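PDB 3KOS: HTH-type transcriptional activator AmpR, which regulates expression of the AmpC beta-lactamase gene as a LysR-family transcription factor, represented here by its effector-binding domain. Local coordinates for residues Y77-L82 and G180-T185. Numbering follows the deposited sequence.
Sequences YLCSAL and GSYWIT
Tyr77 lays its backbone and CB over one face of the Trp183 indole, CB 4.0 Å from the centroid of the six-membered ring in a CH-pi contact. The phenol then presents an edge to that same ring, with planes at 89°: a T-shaped pair. Because CG of Tyr77 lies anti to the backbone N (chi1 -179°), the ring runs on past the tryptophan, and its CE2 edge reaches Ser181 OG at 3.4 Å, while Cys79 N sits over one phenol face. On the sheet face bearing Cys79 and Tyr182, the phenol of Tyr182 is approached obliquely by Cys79 SG and by Ala81 CB, the latter 3.5 Å from CE2; Ser80 O lies at its edge.

Between these layers the backbones illustrate how a bulge is accommodated. Tyr182 O accepts a hydrogen bond from Leu78 N (2.8 Å) and a weak one from Cys79 N, and Tyr182 N returns a nearly straight bond to Cys79 O (2.9 Å, 168°). Leu78, turned toward the partner strand, packs CD2 on Ile184 CG2 and continues to Leu203 and Leu207 of helix 194-209. Farther along, two waters link Ala81 to Gly180 O.

Leu78 and Cys79 opposite Tyr182 form a classic beta bulge, joining antiparallel strands inside the mixed sheet of a LysR effector-binding domain, whose fold belongs to the periplasmic-binding-protein class.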
# COMPACT_ATOMS: atom_id res chain seq x y z
N TYR A 77 -5.05 -7.49 21.69
CA TYR A 77 -3.74 -7.73 21.08
C TYR A 77 -3.83 -8.90 20.11
O TYR A 77 -4.44 -9.93 20.42
CB TYR A 77 -2.71 -8.02 22.18
CG TYR A 77 -1.29 -8.28 21.73
CD1 TYR A 77 -0.86 -9.56 21.42
CD2 TYR A 77 -0.36 -7.25 21.66
CE1 TYR A 77 0.44 -9.81 21.03
CE2 TYR A 77 0.96 -7.49 21.29
CZ TYR A 77 1.35 -8.78 20.98
OH TYR A 77 2.65 -9.03 20.60
N LEU A 78 -3.25 -8.73 18.92
CA LEU A 78 -3.24 -9.81 17.94
C LEU A 78 -1.88 -10.48 17.90
O LEU A 78 -1.76 -11.66 18.16
CB LEU A 78 -3.61 -9.30 16.53
CG LEU A 78 -5.03 -8.74 16.38
CD1 LEU A 78 -5.23 -8.20 14.98
CD2 LEU A 78 -6.07 -9.83 16.71
N CYS A 79 -0.85 -9.71 17.56
CA CYS A 79 0.49 -10.28 17.47
C CYS A 79 1.55 -9.18 17.44
O CYS A 79 1.24 -8.00 17.21
CB CYS A 79 0.62 -11.18 16.23
SG CYS A 79 0.63 -10.28 14.64
N SER A 80 2.80 -9.57 17.68
CA SER A 80 3.89 -8.61 17.71
C SER A 80 4.26 -8.15 16.31
O SER A 80 3.87 -8.76 15.31
CB SER A 80 5.11 -9.23 18.41
OG SER A 80 5.51 -10.41 17.74
N ALA A 81 5.04 -7.07 16.24
CA ALA A 81 5.41 -6.46 14.98
C ALA A 81 6.84 -5.93 15.04
O ALA A 81 7.12 -4.81 14.60
CB ALA A 81 4.43 -5.34 14.62
N LEU A 82 7.74 -6.74 15.59
CA LEU A 82 9.14 -6.36 15.72
C LEU A 82 9.75 -5.96 14.38
O LEU A 82 9.58 -6.66 13.38
CB LEU A 82 9.95 -7.50 16.34
CG LEU A 82 9.47 -7.94 17.73
CD1 LEU A 82 10.44 -8.97 18.31
CD2 LEU A 82 9.35 -6.74 18.64
N GLY A 180 5.45 -0.87 18.32
CA GLY A 180 4.02 -1.12 18.20
C GLY A 180 3.73 -2.56 17.84
O GLY A 180 4.64 -3.32 17.48
N SER A 181 2.46 -2.96 17.95
CA SER A 181 2.03 -4.31 17.62
C SER A 181 0.76 -4.25 16.79
O SER A 181 0.27 -3.17 16.49
CB SER A 181 1.74 -5.11 18.89
OG SER A 181 2.88 -5.17 19.73
N TYR A 182 0.22 -5.40 16.42
CA TYR A 182 -1.06 -5.41 15.72
C TYR A 182 -2.19 -5.70 16.69
O TYR A 182 -2.08 -6.60 17.53
CB TYR A 182 -1.06 -6.38 14.53
CG TYR A 182 -0.14 -5.89 13.42
CD1 TYR A 182 -0.54 -4.86 12.56
CD2 TYR A 182 1.12 -6.44 13.25
CE1 TYR A 182 0.30 -4.39 11.57
CE2 TYR A 182 1.98 -5.97 12.25
CZ TYR A 182 1.56 -4.95 11.41
OH TYR A 182 2.40 -4.47 10.42
N TRP A 183 -3.25 -4.91 16.58
CA TRP A 183 -4.40 -5.00 17.48
C TRP A 183 -5.69 -5.05 16.68
O TRP A 183 -5.74 -4.58 15.54
CB TRP A 183 -4.48 -3.75 18.36
CG TRP A 183 -3.30 -3.55 19.24
CD1 TRP A 183 -2.09 -3.03 18.89
CD2 TRP A 183 -3.22 -3.85 20.64
NE1 TRP A 183 -1.25 -3.00 19.99
CE2 TRP A 183 -1.93 -3.50 21.07
CE3 TRP A 183 -4.12 -4.39 21.56
CZ2 TRP A 183 -1.51 -3.66 22.39
CZ3 TRP A 183 -3.71 -4.55 22.88
CH2 TRP A 183 -2.41 -4.19 23.27
N ILE A 184 -6.73 -5.62 17.27
CA ILE A 184 -8.07 -5.48 16.71
C ILE A 184 -8.90 -4.59 17.66
O ILE A 184 -8.88 -4.79 18.86
CB ILE A 184 -8.74 -6.86 16.45
CG1 ILE A 184 -10.07 -6.67 15.70
CG2 ILE A 184 -8.91 -7.64 17.75
CD1 ILE A 184 -10.61 -7.97 15.05
N THR A 185 -9.59 -3.61 17.11
CA THR A 185 -10.26 -2.63 17.96
C THR A 185 -11.72 -2.40 17.57
O THR A 185 -12.07 -2.44 16.38
CB THR A 185 -9.49 -1.27 18.00
OG1 THR A 185 -9.59 -0.59 16.75
CG2 THR A 185 -8.03 -1.51 18.33
O HOH W 1 6.89 -2.46 16.02
O HOH W 2 5.69 -5.78 18.61